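Local coordinates for protein neuraminidase (Influenza A virus, PDB 4FVK) that probably removes terminal sialic acid from viral and cellular glycoconjugates, as a tetrameric neuraminidase-like protein of a bat influenza A virus, at residues 98-103 with 114-119; 59-64 with 78-83; 280-285 with 295-300; 272-277 with 301-306. All blocks are in the same frame, centred on the assembly; numbering follows the deposited sequence.

Two separated pairs of contacts illustrate how one six-bladed beta-propeller is held together, within blades and between them. Contacts 2 and 1 follow each other along the chain, centres 10 Å apart. Contact 2 joins strands 56-67 and 81-86 of one sheet, and contact 1 sets that sheet's last strand, 97-101, against strand 114-120 of the next. Contacts 3 and 4 lie opposite, centre to centre 31 to 33 Å from the first pair. Contact 3, the hairpin 280-299, is nested within the loop that contact 4 closes, centres 8 Å apart. The first pair thus lies where blades meet each other and a second subunit; the second ties loops to a hairpin away from other chains.

Contact 1 (98-103 with 114-119); sequences MILPGR and WTVLVA
Leu100 and Val118 meet through branched ends: CD1 of Leu100 lies 4.0 Å from CG2 of Val118. The leucine CG is turned away from its own carbonyl carbon (chi1 -87°), and the extended second torsion carries CD1 out toward the other strand. Val118 uses both methyls, CG1 lying beside Leu100 CB and CG2 pressing on the carbonyl oxygen of Pro101 at 3.1 Å. Farther along, CG2 of Ile99 and CG1 of Val116, each opposite the backbone N of its residue, touch at 4.1 Å as the two side chains cross obliquely. At the other end Gly102 lets the backbones close in, its CA 3.9 Å from Val118 CB. Arg103 N then donates an almost straight hydrogen bond to Ala119 O (3.0 Å), while its guanidinium group turns away to Glu80, outside the segments. Strands of two successive sheets packed through aliphatic side chains, at 41° to each other, are the blade-to-blade interface of a beta-propeller.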
loop_
_atom_site.group_PDB
_atom_site.type_symbol
_atom_site.label_atom_id
_atom_site.label_comp_id
_atom_site.label_asym_id
_atom_site.label_seq_id
_atom_site.Cartn_x
_atom_site.Cartn_y
_atom_site.Cartn_z
ATOM N N MET A 98 -2.399 11.740 -7.042
ATOM C CA MET A 98 -2.528 12.973 -7.819
ATOM C C MET A 98 -1.874 12.815 -9.202
ATOM O O MET A 98 -0.721 12.404 -9.295
ATOM C CB MET A 98 -1.903 14.153 -7.068
ATOM C CG MET A 98 -2.116 15.493 -7.740
ATOM S SD MET A 98 -1.031 16.780 -7.078
ATOM C CE MET A 98 -1.946 17.326 -5.642
ATOM N N ILE A 99 -2.616 13.132 -10.261
ATOM C CA ILE A 99 -2.167 12.890 -11.624
ATOM C C ILE A 99 -1.698 14.182 -12.292
ATOM O O ILE A 99 -0.585 14.240 -12.801
ATOM C CB ILE A 99 -3.300 12.312 -12.524
ATOM C CG1 ILE A 99 -3.911 11.010 -11.961
ATOM C CG2 ILE A 99 -2.796 12.137 -13.946
ATOM C CD1 ILE A 99 -2.958 9.829 -11.905
ATOM N N LEU A 100 -2.573 15.197 -12.303
ATOM C CA LEU A 100 -2.322 16.490 -12.945
ATOM C C LEU A 100 -3.264 17.550 -12.372
ATOM O O LEU A 100 -4.339 17.231 -11.855
ATOM C CB LEU A 100 -2.528 16.419 -14.475
ATOM C CG LEU A 100 -1.403 16.005 -15.445
ATOM C CD1 LEU A 100 -1.965 15.823 -16.838
ATOM C CD2 LEU A 100 -0.180 16.938 -15.491
ATOM N N PRO A 101 -2.865 18.824 -12.462
ATOM C CA PRO A 101 -3.779 19.923 -12.145
ATOM C C PRO A 101 -4.875 19.947 -13.229
ATOM O O PRO A 101 -4.560 19.605 -14.363
ATOM C CB PRO A 101 -2.894 21.167 -12.287
ATOM C CG PRO A 101 -1.493 20.656 -12.422
ATOM C CD PRO A 101 -1.591 19.307 -13.009
ATOM N N GLY A 102 -6.115 20.302 -12.894
ATOM C CA GLY A 102 -7.180 20.332 -13.890
ATOM C C GLY A 102 -8.542 20.580 -13.269
ATOM O O GLY A 102 -8.736 20.262 -12.101
ATOM N N ARG A 103 -9.483 21.150 -14.031
ATOM C CA ARG A 103 -10.852 21.378 -13.527
ATOM C C ARG A 103 -11.885 20.548 -14.268
ATOM O O ARG A 103 -13.005 20.343 -13.783
ATOM C CB ARG A 103 -11.237 22.866 -13.568
ATOM C CG ARG A 103 -10.933 23.575 -14.869
ATOM C CD ARG A 103 -11.857 24.794 -15.112
ATOM N NE ARG A 103 -11.797 25.820 -14.066
ATOM C CZ ARG A 103 -12.696 25.954 -13.090
ATOM N NH1 ARG A 103 -13.732 25.126 -13.012
ATOM N NH2 ARG A 103 -12.559 26.915 -12.187
ATOM N N TRP A 114 -1.791 5.009 -20.193
ATOM C CA TRP A 114 -2.845 5.992 -20.024
ATOM C C TRP A 114 -2.630 7.274 -20.835
ATOM O O TRP A 114 -1.525 7.865 -20.832
ATOM C CB TRP A 114 -3.001 6.346 -18.548
ATOM C CG TRP A 114 -3.658 5.255 -17.782
ATOM C CD1 TRP A 114 -3.048 4.300 -17.005
ATOM C CD2 TRP A 114 -5.055 4.982 -17.730
ATOM N NE1 TRP A 114 -3.996 3.449 -16.481
ATOM C CE2 TRP A 114 -5.237 3.862 -16.894
ATOM C CE3 TRP A 114 -6.184 5.586 -18.303
ATOM C CZ2 TRP A 114 -6.500 3.317 -16.623
ATOM C CZ3 TRP A 114 -7.452 5.034 -18.033
ATOM C CH2 TRP A 114 -7.587 3.914 -17.212
ATOM N N THR A 115 -3.686 7.699 -21.541
ATOM C CA THR A 115 -3.729 9.049 -22.082
ATOM C C THR A 115 -4.661 9.808 -21.161
ATOM O O THR A 115 -5.782 9.357 -20.898
ATOM C CB THR A 115 -4.291 9.096 -23.514
ATOM O OG1 THR A 115 -3.433 8.352 -24.389
ATOM C CG2 THR A 115 -4.369 10.554 -24.005
ATOM N N VAL A 116 -4.190 10.928 -20.637
ATOM C CA VAL A 116 -4.950 11.748 -19.694
ATOM C C VAL A 116 -4.954 13.202 -20.206
ATOM O O VAL A 116 -3.909 13.737 -20.501
ATOM C CB VAL A 116 -4.284 11.712 -18.279
ATOM C CG1 VAL A 116 -4.955 12.685 -17.344
ATOM C CG2 VAL A 116 -4.300 10.292 -17.676
ATOM N N LEU A 117 -6.133 13.814 -20.327
ATOM C CA LEU A 117 -6.259 15.224 -20.709
ATOM C C LEU A 117 -6.877 16.024 -19.570
ATOM O O LEU A 117 -7.812 15.569 -18.925
ATOM C CB LEU A 117 -7.170 15.360 -21.934
ATOM C CG LEU A 117 -6.740 14.597 -23.190
ATOM C CD1 LEU A 117 -7.333 13.172 -23.209
ATOM C CD2 LEU A 117 -7.139 15.389 -24.435
ATOM N N VAL A 118 -6.365 17.216 -19.326
ATOM C CA VAL A 118 -6.972 18.095 -18.338
ATOM C C VAL A 118 -7.062 19.486 -18.950
ATOM O O VAL A 118 -6.290 19.829 -19.831
ATOM C CB VAL A 118 -6.148 18.201 -17.025
ATOM C CG1 VAL A 118 -6.170 16.871 -16.216
ATOM C CG2 VAL A 118 -4.700 18.643 -17.330
ATOM N N ALA A 119 -8.006 20.277 -18.462
ATOM C CA ALA A 119 -8.161 21.652 -18.885
ATOM C C ALA A 119 -7.928 22.545 -17.671
ATOM O O ALA A 119 -8.396 22.229 -16.582
ATOM C CB ALA A 119 -9.571 21.861 -19.416
#

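Contact 2 (59-64 with 78-83). With ZN (zinc ion), chain G.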
loop_
_atom_site.group_PDB
_atom_site.type_symbol
_atom_site.label_atom_id
_atom_site.label_comp_id
_atom_site.label_asym_id
_atom_site.label_seq_id
_atom_site.Cartn_x
_atom_site.Cartn_y
_atom_site.Cartn_z
ATOM N N PHE A 59 -11.561 8.250 -11.802
ATOM C CA PHE A 59 -10.848 9.495 -12.064
ATOM C C PHE A 59 -11.703 10.651 -11.576
ATOM O O PHE A 59 -12.909 10.668 -11.822
ATOM C CB PHE A 59 -10.564 9.620 -13.573
ATOM C CG PHE A 59 -9.467 8.676 -14.060
ATOM C CD1 PHE A 59 -9.745 7.351 -14.358
ATOM C CD2 PHE A 59 -8.157 9.116 -14.175
ATOM C CE1 PHE A 59 -8.756 6.498 -14.809
ATOM C CE2 PHE A 59 -7.157 8.267 -14.629
ATOM C CZ PHE A 59 -7.454 6.960 -14.935
ATOM N N PHE A 60 -11.114 11.622 -10.895
ATOM C CA PHE A 60 -11.937 12.679 -10.317
ATOM C C PHE A 60 -11.174 13.949 -9.990
ATOM O O PHE A 60 -9.964 13.917 -9.813
ATOM C CB PHE A 60 -12.640 12.181 -9.047
ATOM C CG PHE A 60 -11.692 11.751 -7.931
ATOM C CD1 PHE A 60 -11.154 10.479 -7.908
ATOM C CD2 PHE A 60 -11.371 12.613 -6.898
ATOM C CE1 PHE A 60 -10.318 10.081 -6.875
ATOM C CE2 PHE A 60 -10.547 12.214 -5.845
ATOM C CZ PHE A 60 -10.015 10.947 -5.838
ATOM N N ILE A 61 -11.908 15.061 -9.938
ATOM C CA ILE A 61 -11.393 16.322 -9.443
ATOM C C ILE A 61 -11.642 16.406 -7.927
ATOM O O ILE A 61 -12.768 16.307 -7.472
ATOM C CB ILE A 61 -12.082 17.531 -10.153
ATOM C CG1 ILE A 61 -12.092 17.359 -11.683
ATOM C CG2 ILE A 61 -11.408 18.854 -9.785
ATOM C CD1 ILE A 61 -10.699 17.117 -12.323
ATOM N N ALA A 62 -10.584 16.568 -7.148
ATOM C CA ALA A 62 -10.703 16.759 -5.713
ATOM C C ALA A 62 -11.232 18.145 -5.381
ATOM O O ALA A 62 -10.826 19.107 -5.995
ATOM C CB ALA A 62 -9.341 16.607 -5.083
ATOM N N TYR A 63 -12.090 18.279 -4.381
ATOM C CA TYR A 63 -12.435 19.623 -3.947
ATOM C C TYR A 63 -12.334 19.819 -2.448
ATOM O O TYR A 63 -12.541 20.932 -1.966
ATOM C CB TYR A 63 -13.830 20.047 -4.446
ATOM C CG TYR A 63 -14.986 19.319 -3.790
ATOM C CD1 TYR A 63 -15.513 18.169 -4.364
ATOM C CD2 TYR A 63 -15.565 19.789 -2.615
ATOM C CE1 TYR A 63 -16.592 17.491 -3.787
ATOM C CE2 TYR A 63 -16.649 19.112 -2.017
ATOM C CZ TYR A 63 -17.148 17.964 -2.624
ATOM O OH TYR A 63 -18.205 17.276 -2.080
ATOM N N GLY A 64 -12.026 18.743 -1.718
ATOM C CA GLY A 64 -11.854 18.819 -0.273
ATOM C C GLY A 64 -11.376 17.547 0.430
ATOM O O GLY A 64 -11.330 16.446 -0.140
ATOM N N TRP A 78 -10.216 25.612 -5.013
ATOM C CA TRP A 78 -9.808 26.463 -6.129
ATOM C C TRP A 78 -8.452 26.094 -6.735
ATOM O O TRP A 78 -8.082 26.609 -7.776
ATOM C CB TRP A 78 -9.899 27.954 -5.777
ATOM C CG TRP A 78 -9.105 28.373 -4.587
ATOM C CD1 TRP A 78 -7.815 28.841 -4.579
ATOM C CD2 TRP A 78 -9.551 28.399 -3.226
ATOM N NE1 TRP A 78 -7.425 29.137 -3.290
ATOM C CE2 TRP A 78 -8.469 28.871 -2.439
ATOM C CE3 TRP A 78 -10.748 28.042 -2.589
ATOM C CZ2 TRP A 78 -8.556 29.009 -1.052
ATOM C CZ3 TRP A 78 -10.832 28.173 -1.208
ATOM C CH2 TRP A 78 -9.742 28.657 -0.454
ATOM N N GLU A 79 -7.703 25.198 -6.100
ATOM C CA GLU A 79 -6.542 24.650 -6.786
ATOM C C GLU A 79 -6.886 23.230 -7.230
ATOM O O GLU A 79 -6.604 22.255 -6.535
ATOM C CB GLU A 79 -5.290 24.716 -5.912
ATOM C CG GLU A 79 -4.832 26.149 -5.645
ATOM C CD GLU A 79 -3.684 26.218 -4.651
ATOM O OE1 GLU A 79 -3.440 27.301 -4.083
ATOM O OE2 GLU A 79 -3.041 25.184 -4.425
ATOM N N GLU A 80 -7.500 23.067 -8.272
ATOM C CA GLU A 80 -8.135 21.845 -8.707
ATOM C C GLU A 80 -7.116 20.912 -9.317
ATOM O O GLU A 80 -6.337 21.296 -10.189
ATOM C CB GLU A 80 -9.233 22.143 -9.734
ATOM C CG GLU A 80 -10.300 23.139 -9.270
ATOM C CD GLU A 80 -10.129 24.525 -9.890
ATOM O OE1 GLU A 80 -11.156 25.219 -10.051
ATOM O OE2 GLU A 80 -8.978 24.923 -10.219
ATOM N N SER A 81 -7.150 19.663 -8.888
ATOM C CA SER A 81 -6.277 18.667 -9.458
ATOM C C SER A 81 -7.052 17.391 -9.679
ATOM O O SER A 81 -7.979 17.088 -8.952
ATOM C CB SER A 81 -5.092 18.409 -8.525
ATOM O OG SER A 81 -4.221 19.518 -8.535
ATOM N N LEU A 82 -6.641 16.644 -10.683
ATOM C CA LEU A 82 -7.227 15.363 -10.998
ATOM C C LEU A 82 -6.536 14.259 -10.199
ATOM O O LEU A 82 -5.316 14.257 -10.063
ATOM C CB LEU A 82 -7.038 15.101 -12.489
ATOM C CG LEU A 82 -7.338 13.707 -13.037
ATOM C CD1 LEU A 82 -8.819 13.408 -12.939
ATOM C CD2 LEU A 82 -6.846 13.644 -14.479
ATOM N N TYR A 83 -7.325 13.317 -9.687
ATOM C CA TYR A 83 -6.789 12.185 -8.949
ATOM C C TYR A 83 -7.319 10.879 -9.521
ATOM O O TYR A 83 -8.268 10.867 -10.293
ATOM C CB TYR A 83 -7.228 12.265 -7.495
ATOM C CG TYR A 83 -6.551 13.314 -6.647
ATOM C CD1 TYR A 83 -5.607 12.948 -5.701
ATOM C CD2 TYR A 83 -6.882 14.660 -6.757
ATOM C CE1 TYR A 83 -5.025 13.858 -4.901
ATOM C CE2 TYR A 83 -6.266 15.611 -5.949
ATOM C CZ TYR A 83 -5.339 15.193 -5.023
ATOM O OH TYR A 83 -4.712 16.087 -4.189
HETATM ZN ZN ZN G . -9.000 27.622 -9.695
HETATM O O HOH W 1 -8.272 19.753 -6.025
HETATM O O HOH W 2 -9.754 27.587 -11.627
HETATM O O HOH W 3 -10.507 28.795 -9.031
#
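Phe60 and Tyr83 form an antiparallel hydrogen-bonded pair, with Tyr83 N to Phe60 O (2.7 Å) the shorter of its two bonds, and Ile61 faces Leu82 as the adjoining non-hydrogen-bonded pair. The strands run at 134° and part beyond this point. Ala62 N still reaches Ser81 O at 3.2 Å, but the return link is made by water 1, which accepts from Ser81 N and donates to Ala62 O. Such twisted antiparallel pairing is the build of a propeller blade, and these are neighbouring strands of one. On the face carrying Phe60, Tyr83 CB sits over the Phe60 ring, 3.8 Å from its centroid, in a CH-pi contact. The two rings are nearly parallel (16°) but slid so far apart that they hardly overlap. Phe60 CG lies between its backbone N and carbonyl carbon (chi1 61°), which swings the ring over to Tyr83; Tyr83 CE2 in turn touches Ala62 CB at 3.3 Å. On the other face Ile61 CD1 rests on Leu82 CB at 4.2 Å, the two side chains at about a right angle. Just before strand 81-86 begins, zinc is held by Trp78 O (2.4 Å) and by waters 2 and 3. Glu80 OE2 lies a long 2.7 Å from the zinc ion. Ser376 O of the second subunit completes the site, while Glu80 OE1 is bridged to Arg103.

Contact 3 (280-285 with 295-300); sequences AWTSKT and VLEQIP
Ala280, Thr282 and Lys284 pair with Ile299, Glu297 and Val295 through six backbone hydrogen bonds, the strands running antiparallel at 157° in unbroken register. Trp281 and Gln298 share one face. The indole lies across the glutamine's aliphatic stem, so that Gln298 CB stands over the six-membered ring of Trp281, 3.5 Å from its centroid, and Gln298 CG comes to 3.7 Å from Trp281 CE2. Leu296 CB also approaches Trp281 CE3 at 3.9 Å, while its backbone C lies at the edge of the indole and Leu296 CD2 turns to Ser283 CB at 3.7 Å. The other face is polar at one end. Lys284 begins with CG wedged between its backbone N and carbonyl carbon (chi1 55°) and bends twice more, which brings NZ back along the sheet to Glu297. The resulting salt bridge, Lys284 NZ to Glu297 OE1, is 2.8 Å long and reaches the oxygen from well above the carboxylate plane (61°). Thr282 lies alongside Glu297, pointing the same way, with CG2 3.8 Å from Glu297 OE1. Thr282 OG1 is buried here without a partner in the model. Along the other edge of strand 280-284 runs segment 272-277, with Phe273 O taking the hydroxyl of Ser283 and Leu275 bonding Trp281 through the backbone; beyond strand 292-299 comes strand 312-314, and the edge-to-face partner of Trp281 is Trp24.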
loop_
_atom_site.group_PDB
_atom_site.type_symbol
_atom_site.label_atom_id
_atom_site.label_comp_id
_atom_site.label_asym_id
_atom_site.label_seq_id
_atom_site.Cartn_x
_atom_site.Cartn_y
_atom_site.Cartn_z
ATOM N N ALA A 280 -32.076 -0.128 -28.191
ATOM C CA ALA A 280 -31.446 1.001 -27.562
ATOM C C ALA A 280 -31.890 1.011 -26.113
ATOM O O ALA A 280 -32.974 0.525 -25.785
ATOM C CB ALA A 280 -31.850 2.304 -28.261
ATOM N N TRP A 281 -31.045 1.548 -25.245
ATOM C CA TRP A 281 -31.462 1.783 -23.873
ATOM C C TRP A 281 -31.360 3.248 -23.532
ATOM O O TRP A 281 -30.426 3.954 -23.913
ATOM C CB TRP A 281 -30.628 0.994 -22.869
ATOM C CG TRP A 281 -30.896 -0.453 -22.821
ATOM C CD1 TRP A 281 -30.351 -1.422 -23.623
ATOM C CD2 TRP A 281 -31.713 -1.136 -21.859
ATOM N NE1 TRP A 281 -30.806 -2.656 -23.231
ATOM C CE2 TRP A 281 -31.650 -2.508 -22.160
ATOM C CE3 TRP A 281 -32.508 -0.713 -20.792
ATOM C CZ2 TRP A 281 -32.340 -3.462 -21.427
ATOM C CZ3 TRP A 281 -33.196 -1.658 -20.067
ATOM C CH2 TRP A 281 -33.110 -3.020 -20.382
ATOM N N THR A 282 -32.318 3.662 -22.739
ATOM C CA THR A 282 -32.513 5.036 -22.372
ATOM C C THR A 282 -32.341 5.031 -20.851
ATOM O O THR A 282 -32.471 3.979 -20.234
ATOM C CB THR A 282 -33.943 5.418 -22.811
ATOM O OG1 THR A 282 -33.876 6.448 -23.799
ATOM C CG2 THR A 282 -34.819 5.823 -21.655
ATOM N N SER A 283 -31.999 6.167 -20.246
ATOM C CA SER A 283 -31.805 6.188 -18.802
ATOM C C SER A 283 -32.102 7.563 -18.263
ATOM O O SER A 283 -31.719 8.536 -18.855
ATOM C CB SER A 283 -30.362 5.813 -18.450
ATOM O OG SER A 283 -29.496 6.837 -18.875
ATOM N N LYS A 284 -32.771 7.634 -17.118
ATOM C CA LYS A 284 -33.208 8.915 -16.595
ATOM C C LYS A 284 -33.651 8.815 -15.145
ATOM O O LYS A 284 -33.864 7.723 -14.620
ATOM C CB LYS A 284 -34.384 9.434 -17.439
ATOM C CG LYS A 284 -35.550 8.450 -17.530
ATOM C CD LYS A 284 -36.805 9.168 -18.067
ATOM C CE LYS A 284 -37.526 8.366 -19.128
ATOM N NZ LYS A 284 -37.952 7.032 -18.640
ATOM N N THR A 285 -33.829 9.957 -14.495
ATOM C CA THR A 285 -34.369 9.937 -13.138
ATOM C C THR A 285 -35.792 9.381 -13.185
ATOM O O THR A 285 -36.413 9.347 -14.257
ATOM C CB THR A 285 -34.416 11.335 -12.570
ATOM O OG1 THR A 285 -35.308 12.114 -13.362
ATOM C CG2 THR A 285 -33.014 11.983 -12.624
ATOM N N VAL A 295 -33.926 5.200 -14.013
ATOM C CA VAL A 295 -34.717 4.184 -14.704
ATOM C C VAL A 295 -34.086 3.871 -16.042
ATOM O O VAL A 295 -33.753 4.772 -16.786
ATOM C CB VAL A 295 -36.175 4.679 -14.934
ATOM C CG1 VAL A 295 -37.004 3.610 -15.629
ATOM C CG2 VAL A 295 -36.824 5.099 -13.612
ATOM N N LEU A 296 -33.908 2.595 -16.337
ATOM C CA LEU A 296 -33.353 2.174 -17.612
ATOM C C LEU A 296 -34.475 1.533 -18.429
ATOM O O LEU A 296 -35.147 0.616 -17.944
ATOM C CB LEU A 296 -32.239 1.149 -17.381
ATOM C CG LEU A 296 -30.802 1.657 -17.207
ATOM C CD1 LEU A 296 -30.188 2.003 -18.563
ATOM C CD2 LEU A 296 -30.759 2.844 -16.263
ATOM N N GLU A 297 -34.680 2.012 -19.658
ATOM C CA GLU A 297 -35.746 1.495 -20.533
ATOM C C GLU A 297 -35.222 1.021 -21.883
ATOM O O GLU A 297 -34.499 1.751 -22.565
ATOM C CB GLU A 297 -36.832 2.560 -20.727
ATOM C CG GLU A 297 -37.638 2.814 -19.456
ATOM C CD GLU A 297 -38.589 3.994 -19.571
ATOM O OE1 GLU A 297 -38.305 4.913 -20.366
ATOM O OE2 GLU A 297 -39.609 4.018 -18.847
ATOM N N GLN A 298 -35.584 -0.201 -22.264
ATOM C CA GLN A 298 -35.147 -0.787 -23.528
ATOM C C GLN A 298 -36.116 -0.441 -24.678
ATOM O O GLN A 298 -37.329 -0.566 -24.533
ATOM C CB GLN A 298 -35.029 -2.306 -23.384
ATOM C CG GLN A 298 -34.436 -3.001 -24.598
ATOM C CD GLN A 298 -34.711 -4.489 -24.621
ATOM O OE1 GLN A 298 -35.832 -4.929 -24.367
ATOM N NE2 GLN A 298 -33.690 -5.275 -24.941
ATOM N N ILE A 299 -35.574 -0.009 -25.813
ATOM C CA ILE A 299 -36.373 0.314 -26.991
ATOM C C ILE A 299 -35.903 -0.572 -28.126
ATOM O O ILE A 299 -34.852 -0.309 -28.714
ATOM C CB ILE A 299 -36.175 1.789 -27.415
ATOM C CG1 ILE A 299 -36.514 2.723 -26.253
ATOM C CG2 ILE A 299 -37.034 2.124 -28.657
ATOM C CD1 ILE A 299 -36.185 4.151 -26.483
ATOM N N PRO A 300 -36.653 -1.644 -28.420
ATOM C CA PRO A 300 -36.160 -2.661 -29.362
ATOM C C PRO A 300 -35.735 -2.091 -30.739
ATOM O O PRO A 300 -34.742 -2.548 -31.323
ATOM C CB PRO A 300 -37.350 -3.626 -29.491
ATOM C CG PRO A 300 -38.104 -3.487 -28.180
ATOM C CD PRO A 300 -37.896 -2.057 -27.736
#

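Contact 4 (272-277 with 301-306). With ZN (zinc ion), chain F.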
loop_
_atom_site.group_PDB
_atom_site.type_symbol
_atom_site.label_atom_id
_atom_site.label_comp_id
_atom_site.label_asym_id
_atom_site.label_seq_id
_atom_site.Cartn_x
_atom_site.Cartn_y
_atom_site.Cartn_z
ATOM N N GLY A 272 -25.331 12.540 -18.964
ATOM C CA GLY A 272 -26.053 11.278 -18.951
ATOM C C GLY A 272 -25.875 10.566 -20.280
ATOM O O GLY A 272 -25.279 11.120 -21.192
ATOM N N PHE A 273 -26.406 9.350 -20.413
ATOM C CA PHE A 273 -26.083 8.519 -21.572
ATOM C C PHE A 273 -27.296 7.857 -22.206
ATOM O O PHE A 273 -28.314 7.668 -21.566
ATOM C CB PHE A 273 -25.118 7.401 -21.162
ATOM C CG PHE A 273 -25.725 6.401 -20.227
ATOM C CD1 PHE A 273 -25.630 6.576 -18.851
ATOM C CD2 PHE A 273 -26.387 5.274 -20.714
ATOM C CE1 PHE A 273 -26.192 5.660 -17.976
ATOM C CE2 PHE A 273 -26.952 4.353 -19.851
ATOM C CZ PHE A 273 -26.859 4.543 -18.475
ATOM N N ILE A 274 -27.114 7.412 -23.442
ATOM C CA ILE A 274 -28.080 6.600 -24.158
ATOM C C ILE A 274 -27.318 5.496 -24.884
ATOM O O ILE A 274 -26.384 5.768 -25.608
ATOM C CB ILE A 274 -28.820 7.457 -25.221
ATOM C CG1 ILE A 274 -29.727 8.491 -24.539
ATOM C CG2 ILE A 274 -29.583 6.567 -26.204
ATOM C CD1 ILE A 274 -30.585 9.331 -25.507
ATOM N N LEU A 275 -27.698 4.246 -24.696
ATOM C CA LEU A 275 -27.015 3.175 -25.416
ATOM C C LEU A 275 -27.605 3.108 -26.829
ATOM O O LEU A 275 -28.758 2.701 -27.010
ATOM C CB LEU A 275 -27.161 1.844 -24.678
ATOM C CG LEU A 275 -26.380 0.694 -25.322
ATOM C CD1 LEU A 275 -24.886 1.032 -25.417
ATOM C CD2 LEU A 275 -26.609 -0.638 -24.592
ATOM N N ASP A 276 -26.819 3.529 -27.812
ATOM C CA ASP A 276 -27.344 3.848 -29.154
ATOM C C ASP A 276 -27.205 2.625 -30.036
ATOM O O ASP A 276 -26.438 2.601 -30.987
ATOM C CB ASP A 276 -26.585 5.061 -29.733
ATOM C CG ASP A 276 -27.049 5.460 -31.153
ATOM O OD1 ASP A 276 -28.174 5.130 -31.566
ATOM O OD2 ASP A 276 -26.271 6.136 -31.861
ATOM N N GLU A 277 -27.925 1.577 -29.676
ATOM C CA GLU A 277 -27.876 0.340 -30.427
ATOM C C GLU A 277 -29.310 -0.064 -30.796
ATOM O O GLU A 277 -30.263 0.676 -30.542
ATOM C CB GLU A 277 -27.207 -0.752 -29.575
ATOM C CG GLU A 277 -25.808 -0.382 -29.049
ATOM C CD GLU A 277 -24.779 -0.274 -30.162
ATOM O OE1 GLU A 277 -23.943 0.651 -30.119
ATOM O OE2 GLU A 277 -24.805 -1.111 -31.090
ATOM N N ASN A 301 -36.454 -1.086 -31.227
ATOM C CA ASN A 301 -36.230 -0.580 -32.574
ATOM C C ASN A 301 -35.164 0.533 -32.683
ATOM O O ASN A 301 -34.978 1.112 -33.743
ATOM C CB ASN A 301 -37.559 -0.109 -33.191
ATOM C CG ASN A 301 -38.514 -1.249 -33.475
ATOM O OD1 ASN A 301 -38.101 -2.352 -33.847
ATOM N ND2 ASN A 301 -39.803 -0.986 -33.309
ATOM N N GLY A 302 -34.471 0.839 -31.596
ATOM C CA GLY A 302 -33.416 1.837 -31.655
ATOM C C GLY A 302 -33.928 3.220 -31.312
ATOM O O GLY A 302 -35.135 3.459 -31.271
ATOM N N ILE A 303 -33.005 4.143 -31.084
ATOM C CA ILE A 303 -33.351 5.462 -30.580
ATOM C C ILE A 303 -33.987 6.350 -31.653
ATOM O O ILE A 303 -34.566 7.400 -31.352
ATOM C CB ILE A 303 -32.100 6.158 -30.018
ATOM C CG1 ILE A 303 -32.494 7.308 -29.079
ATOM C CG2 ILE A 303 -31.205 6.646 -31.165
ATOM C CD1 ILE A 303 -33.302 6.861 -27.854
ATOM N N GLU A 304 -33.872 5.958 -32.912
ATOM C CA GLU A 304 -34.528 6.748 -33.953
ATOM C C GLU A 304 -35.895 6.183 -34.353
ATOM O O GLU A 304 -36.464 6.573 -35.367
ATOM C CB GLU A 304 -33.623 6.946 -35.168
ATOM C CG GLU A 304 -32.435 7.823 -34.860
ATOM C CD GLU A 304 -31.571 8.085 -36.070
ATOM O OE1 GLU A 304 -30.714 7.226 -36.382
ATOM O OE2 GLU A 304 -31.748 9.153 -36.699
ATOM N N SER A 305 -36.415 5.277 -33.535
ATOM C CA SER A 305 -37.765 4.780 -33.722
ATOM C C SER A 305 -38.735 5.638 -32.923
ATOM O O SER A 305 -38.364 6.708 -32.425
ATOM C CB SER A 305 -37.869 3.319 -33.291
ATOM O OG SER A 305 -37.793 3.183 -31.881
ATOM N N GLU A 306 -39.975 5.166 -32.804
ATOM C CA GLU A 306 -41.008 5.899 -32.078
ATOM C C GLU A 306 -40.826 5.718 -30.570
ATOM O O GLU A 306 -41.359 6.482 -29.767
ATOM C CB GLU A 306 -42.411 5.455 -32.522
ATOM C CG GLU A 306 -42.557 3.952 -32.670
ATOM C CD GLU A 306 -43.976 3.465 -32.426
ATOM O OE1 GLU A 306 -44.130 2.344 -31.895
ATOM O OE2 GLU A 306 -44.932 4.200 -32.761
HETATM ZN ZN ZN F . -43.276 0.552 -32.160
HETATM O O HOH W 4 -30.208 3.093 -31.415
HETATM O O HOH W 5 -43.058 0.769 -34.219
HETATM O O HOH W 6 -41.379 1.333 -32.093
#
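Ile303 is the residue around which the two loops meet, and its branches go to different partners. With CG1 trans to the backbone N (chi1 -161°), the chain runs out to CD1, which meets Ile274 CG2 at 4.1 Å, the two isoleucines standing roughly perpendicular. The shorter branch, Ile303 CG2, lies 3.4 Å from Asp276 OD1. Next to it Gly302 CA makes a CH...O contact of 3.5 Å with Glu277 O. The direct touches are weak, and one water makes the polar link. Water 4 donates to Asp276 OD1 (2.9 Å) and to Glu277 O (2.6 Å), and accepts from Ile303 N (3.0 Å), so both donations go to 272-277 and the accepted bond joins the other loop. A second shell holds these groups in place. Arg229 grips Asp276 OD2 and also Glu304 OE1, so one arginine, on strand 227-230, serves an acid from each loop, and it would be expected to ease the proximity of the two carboxylates. Leu227 of that strand packs against both isoleucines. Within 301-306, Gly302 O accepts from Ser305 N and from Ser305 OG, the latter at 2.7 Å and in the carbonyl plane. That doubly used carbonyl closes a type I beta turn from Gly302 to Ser305, and just past it Glu306 OE1 binds zinc at 2.0 Å: a loop-to-loop junction leading into a surface metal site of the propeller.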